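Local coordinates for DUF5638 domain-containing protein (Legionella pneumophila subsp. pneumophila, PDB 5L1A), which is of unknown function but belongs to the DUF5638 family, this all-helical piece being the N-terminal part of a longer protein that probably carries a transmembrane helix, at residues 12-17 with 61-66. Sequence-based numbering, arbitrary orientation.
With I3C (5-amino-2,4,6-triiodobenzene-1,3-dicarboxylic acid), chain B; I3C (5-amino-2,4,6-triiodobenzene-1,3-dicarboxylic acid), chain E.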
ATOM      1  N   GLU A  12      -3.484 -10.859   8.348  1.00 14.18           N
ATOM      2  CA  GLU A  12      -2.129 -10.371   8.570  1.00 14.71           C
ATOM      3  C   GLU A  12      -1.129 -11.031   7.627  1.00 14.96           C
ATOM      4  O   GLU A  12      -0.189 -10.377   7.167  1.00 14.94           O
ATOM      5  CB  GLU A  12      -1.727 -10.603  10.024  1.00 15.91           C
ATOM      6  CG  GLU A  12      -0.314 -10.154  10.370  1.00 18.97           C
ATOM      7  CD  GLU A  12      -0.149  -8.648  10.318  1.00 24.07           C
ATOM      8  OE1 GLU A  12      -1.134  -7.930  10.594  1.00 25.81           O
ATOM      9  OE2 GLU A  12       0.965  -8.184  10.000  1.00 25.95           O
ATOM     10  N   LYS A  13      -1.323 -12.316   7.319  1.00 18.70           N
ATOM     11  CA  LYS A  13      -0.418 -13.006   6.406  1.00 20.79           C
ATOM     12  C   LYS A  13      -0.409 -12.355   5.029  1.00 22.97           C
ATOM     13  O   LYS A  13       0.607 -12.404   4.328  1.00 27.08           O
ATOM     14  CB  LYS A  13      -0.802 -14.484   6.300  1.00 22.19           C
ATOM     15  CG  LYS A  13      -0.611 -15.272   7.593  1.00 27.28           C
ATOM     16  CD  LYS A  13      -0.945 -16.748   7.404  1.00 33.09           C
ATOM     17  CE  LYS A  13      -0.571 -17.575   8.631  1.00 38.38           C
ATOM     18  NZ  LYS A  13      -1.379 -17.222   9.835  1.00 40.46           N
ATOM     19  N   ARG A  14      -1.520 -11.736   4.626  1.00 22.49           N
ATOM     20  CA  ARG A  14      -1.542 -11.036   3.348  1.00 21.60           C
ATOM     21  C   ARG A  14      -0.944  -9.640   3.450  1.00 20.66           C
ATOM     22  O   ARG A  14      -0.434  -9.120   2.452  1.00 21.67           O
ATOM     23  CB  ARG A  14      -2.969 -10.966   2.809  1.00 23.36           C
ATOM     24  CG  ARG A  14      -3.482 -12.297   2.290  1.00 26.80           C
ATOM     25  CD  ARG A  14      -4.585 -12.092   1.274  1.00 29.23           C
ATOM     26  NE  ARG A  14      -5.895 -11.966   1.901  1.00 28.82           N
ATOM     27  CZ  ARG A  14      -6.925 -11.330   1.356  1.00 27.96           C
ATOM     28  NH1 ARG A  14      -6.799 -10.739   0.178  1.00 28.83           N
ATOM     29  NH2 ARG A  14      -8.078 -11.278   1.999  1.00 27.43           N
ATOM     30  N   LEU A  15      -1.003  -9.020   4.631  1.00 17.12           N
ATOM     31  CA  LEU A  15      -0.278  -7.770   4.842  1.00 14.67           C
ATOM     32  C   LEU A  15       1.215  -7.963   4.629  1.00 13.76           C
ATOM     33  O   LEU A  15       1.881  -7.112   4.027  1.00 13.66           O
ATOM     34  CB  LEU A  15      -0.536  -7.233   6.249  1.00 15.09           C
ATOM     35  CG  LEU A  15      -1.588  -6.153   6.498  1.00 17.79           C
ATOM     36  CD1 LEU A  15      -1.365  -5.562   7.876  1.00 22.34           C
ATOM     37  CD2 LEU A  15      -1.534  -5.066   5.445  1.00 16.55           C
ATOM     38  N   GLN A  16       1.759  -9.081   5.122  1.00 14.55           N
ATOM     39  CA  GLN A  16       3.197  -9.315   5.051  1.00 15.44           C
ATOM     40  C   GLN A  16       3.649  -9.652   3.636  1.00 15.32           C
ATOM     41  O   GLN A  16       4.774  -9.315   3.254  1.00 15.71           O
ATOM     42  CB  GLN A  16       3.590 -10.429   6.022  1.00 16.71           C
ATOM     43  CG  GLN A  16       3.151 -10.167   7.456  1.00 17.22           C
ATOM     44  CD  GLN A  16       3.466 -11.319   8.388  1.00 22.38           C
ATOM     45  OE1 GLN A  16       2.820 -11.488   9.422  1.00 23.34           O
ATOM     46  NE2 GLN A  16       4.468 -12.117   8.031  1.00 26.22           N
ATOM     47  N   ASN A  17       2.800 -10.319   2.850  1.00 14.97           N
ATOM     48  CA  ASN A  17       3.132 -10.544   1.448  1.00 15.07           C
ATOM     49  C   ASN A  17       3.287  -9.223   0.705  1.00 14.38           C
ATOM     50  O   ASN A  17       4.207  -9.063  -0.106  1.00 14.69           O
ATOM     51  CB  ASN A  17       2.065 -11.408   0.779  1.00 15.10           C
ATOM     52  CG  ASN A  17       2.149 -12.863   1.189  1.00 16.19           C
ATOM     53  OD1 ASN A  17       3.148 -13.299   1.759  1.00 17.11           O
ATOM     54  ND2 ASN A  17       1.100 -13.627   0.891  1.00 16.35           N
ATOM     55  N   GLU A  61     -10.950  -4.733   3.794  1.00 14.88           N
ATOM     56  CA  GLU A  61     -10.924  -3.636   2.830  1.00 16.78           C
ATOM     57  C   GLU A  61      -9.549  -2.980   2.772  1.00 15.71           C
ATOM     58  O   GLU A  61      -9.102  -2.553   1.701  1.00 15.10           O
ATOM     59  CB  GLU A  61     -12.002  -2.605   3.169  1.00 20.51           C
ATOM     60  CG  GLU A  61     -12.123  -1.482   2.146  1.00 25.57           C
ATOM     61  CD  GLU A  61     -13.278  -0.534   2.431  1.00 31.16           C
ATOM     62  OE1 GLU A  61     -14.047  -0.787   3.385  1.00 33.07           O
ATOM     63  OE2 GLU A  61     -13.417   0.466   1.695  1.00 33.04           O
ATOM     64  N   VAL A  62      -8.862  -2.891   3.914  1.00 10.52           N
ATOM     65  CA  VAL A  62      -7.513  -2.333   3.932  1.00 10.10           C
ATOM     66  C   VAL A  62      -6.533  -3.282   3.257  1.00  9.49           C
ATOM     67  O   VAL A  62      -5.661  -2.854   2.490  1.00  9.22           O
ATOM     68  CB  VAL A  62      -7.091  -2.021   5.380  1.00 10.29           C
ATOM     69  CG1 VAL A  62      -5.630  -1.604   5.435  1.00  9.96           C
ATOM     70  CG2 VAL A  62      -7.980  -0.941   5.967  1.00 11.08           C
ATOM     71  N   VAL A  63      -6.649  -4.583   3.536  1.00 12.52           N
ATOM     72  CA  VAL A  63      -5.760  -5.561   2.915  1.00 13.31           C
ATOM     73  C   VAL A  63      -5.943  -5.562   1.401  1.00 14.95           C
ATOM     74  O   VAL A  63      -4.967  -5.611   0.643  1.00 18.14           O
ATOM     75  CB  VAL A  63      -5.995  -6.958   3.523  1.00 12.56           C
ATOM     76  CG1 VAL A  63      -5.343  -8.034   2.667  1.00 12.78           C
ATOM     77  CG2 VAL A  63      -5.455  -7.013   4.944  1.00 11.16           C
ATOM     78  N   GLU A  64      -7.192  -5.497   0.936  1.00  9.62           N
ATOM     79  CA  GLU A  64      -7.443  -5.396  -0.497  1.00  9.61           C
ATOM     80  C   GLU A  64      -6.884  -4.098  -1.070  1.00  9.54           C
ATOM     81  O   GLU A  64      -6.363  -4.082  -2.190  1.00  9.52           O
ATOM     82  CB  GLU A  64      -8.942  -5.504  -0.778  1.00 10.25           C
ATOM     83  CG  GLU A  64      -9.507  -6.891  -0.549  1.00 10.46           C
ATOM     84  CD  GLU A  64     -11.022  -6.927  -0.622  1.00 14.57           C
ATOM     85  OE1 GLU A  64     -11.648  -5.848  -0.694  1.00 17.63           O
ATOM     86  OE2 GLU A  64     -11.589  -8.039  -0.604  1.00 18.14           O
ATOM     87  N   GLU A  65      -6.987  -3.000  -0.318  1.00  9.63           N
ATOM     88  CA  GLU A  65      -6.479  -1.724  -0.809  1.00  9.68           C
ATOM     89  C   GLU A  65      -4.962  -1.753  -0.944  1.00  9.19           C
ATOM     90  O   GLU A  65      -4.409  -1.214  -1.908  1.00  9.21           O
ATOM     91  CB  GLU A  65      -6.917  -0.590   0.118  1.00 12.91           C
ATOM     92  CG  GLU A  65      -6.513   0.792  -0.359  1.00 18.70           C
ATOM     93  CD  GLU A  65      -6.487   1.807   0.765  1.00 22.64           C
ATOM     94  OE1 GLU A  65      -6.463   1.384   1.939  1.00 23.71           O
ATOM     95  OE2 GLU A  65      -6.487   3.025   0.478  1.00 23.46           O
ATOM     96  N   TYR A  66      -4.279  -2.377   0.017  1.00  8.87           N
ATOM     97  CA  TYR A  66      -2.832  -2.540  -0.072  1.00  8.55           C
ATOM     98  C   TYR A  66      -2.451  -3.421  -1.258  1.00  8.48           C
ATOM     99  O   TYR A  66      -1.451  -3.164  -1.941  1.00  8.44           O
ATOM    100  CB  TYR A  66      -2.313  -3.137   1.237  1.00  8.43           C
ATOM    101  CG  TYR A  66      -0.839  -2.948   1.511  1.00  8.33           C
ATOM    102  CD1 TYR A  66      -0.032  -2.200   0.663  1.00  8.33           C
ATOM    103  CD2 TYR A  66      -0.254  -3.529   2.628  1.00  8.37           C
ATOM    104  CE1 TYR A  66       1.321  -2.036   0.927  1.00  8.38           C
ATOM    105  CE2 TYR A  66       1.089  -3.372   2.900  1.00  8.46           C
ATOM    106  CZ  TYR A  66       1.874  -2.628   2.049  1.00  8.46           C
ATOM    107  OH  TYR A  66       3.214  -2.479   2.327  1.00  9.48           O
TER
HETATM  108  I3  I3C B 201     -14.863  -0.416  -4.494  1.00 44.40           I
HETATM  109  I2  I3C B 201      -9.301   0.856  -6.767  1.00 35.65           I
HETATM  110  I1  I3C B 201     -10.332   1.423  -0.744  1.00 35.03           I
HETATM  111  O8  I3C B 201     -13.447  -0.661  -1.074  1.00 34.48           O
HETATM  112  O9  I3C B 201     -13.992   1.445  -1.341  1.00 32.04           O
HETATM  113  C10 I3C B 201      -8.686   1.493  -3.582  1.00 27.49           C
HETATM  114  N13 I3C B 201     -12.414  -0.017  -6.620  1.00 32.44           N
HETATM  115  C1  I3C B 201     -12.421   0.521  -2.847  1.00 35.81           C
HETATM  116  C6  I3C B 201     -12.894   0.191  -4.210  1.00 39.29           C
HETATM  117  C5  I3C B 201     -11.985   0.286  -5.372  1.00 34.47           C
HETATM  118  C4  I3C B 201     -10.592   0.718  -5.149  1.00 32.50           C
HETATM  119  C3  I3C B 201     -10.101   1.052  -3.796  1.00 30.39           C
HETATM  120  C2  I3C B 201     -11.022   0.951  -2.649  1.00 33.49           C
HETATM  121  C7  I3C B 201     -13.349   0.428  -1.678  1.00 34.06           C
HETATM  122  O11 I3C B 201      -7.801   0.623  -3.450  1.00 26.51           O
HETATM  123  O12 I3C B 201      -8.436   2.720  -3.543  1.00 26.56           O
HETATM  124  I3  I3C E 204      -9.452   1.414   2.962  1.00 73.84           I
HETATM  125  I2  I3C E 204      -6.126   5.117   6.788  1.00 65.39           I
HETATM  126  I1  I3C E 204     -12.028   6.323   5.603  1.00 93.50           I
HETATM  127  O8  I3C E 204     -12.607   2.949   4.356  1.00 76.27           O
HETATM  128  O9  I3C E 204     -11.948   4.063   2.596  1.00 76.02           O
HETATM  129  C10 I3C E 204      -8.963   6.646   6.895  1.00 76.62           C
HETATM  130  N13 I3C E 204      -6.879   2.614   4.720  1.00 71.12           N
HETATM  131  C1  I3C E 204     -10.449   3.937   4.433  1.00 79.52           C
HETATM  132  C6  I3C E 204      -9.260   3.073   4.223  1.00 75.32           C
HETATM  133  C5  I3C E 204      -7.971   3.397   4.905  1.00 72.26           C
HETATM  134  C4  I3C E 204      -7.887   4.589   5.794  1.00 70.72           C
HETATM  135  C3  I3C E 204      -9.076   5.447   6.001  1.00 77.40           C
HETATM  136  C2  I3C E 204     -10.352   5.121   5.319  1.00 83.05           C
HETATM  137  C7  I3C E 204     -11.750   3.627   3.751  1.00 77.26           C
HETATM  138  O11 I3C E 204      -8.530   7.713   6.408  1.00 76.09           O
HETATM  139  O12 I3C E 204      -9.292   6.551   8.096  1.00 76.27           O
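Amine N13 of the I3C molecule of chain E donates to Glu65 OE1 at 3.1 Å, bent to 135°, and Glu65 CG lies 3.4 Å from O11 of the chain B molecule. The side of 61-66 turned away from 12-17 thus faces two molecules of this triiodinated ligand. On the side toward 12-17, the Arg14 guanidinium passes Val63, whose CG1 sits over the centre of one face, 3.9 Å from Arg14 CZ. The same methyl also meets the root of that side chain, Arg14 CB, at 3.8 Å, and the bend at chi3 lets the arginine fold around it. Beyond the valine, a salt bridge from Arg14 NH1 to Glu67 OE2 links helix 8-25 to helix 56-77. Further into the core, Leu15 CD2 comes up against the Tyr66 ring at its edge, in plane, 3.5 Å from Tyr66 CD2, while Leu15 CG lies 4.3 Å from Val63 CG2. The two helices run nearly parallel here, 19° between the segment axes at 9.7 Å, as two members of a compact all-helical bundle. Helix 33-51 covers this junction: Phe50 and Asn47 touch Leu15, and Tyr46 stacks on the Tyr66 ring. The Tyr66 hydroxyl is hydrogen-bonded to Asp19 OD1 of helix 8-25, toward which a chi1 of -160° swings the ring.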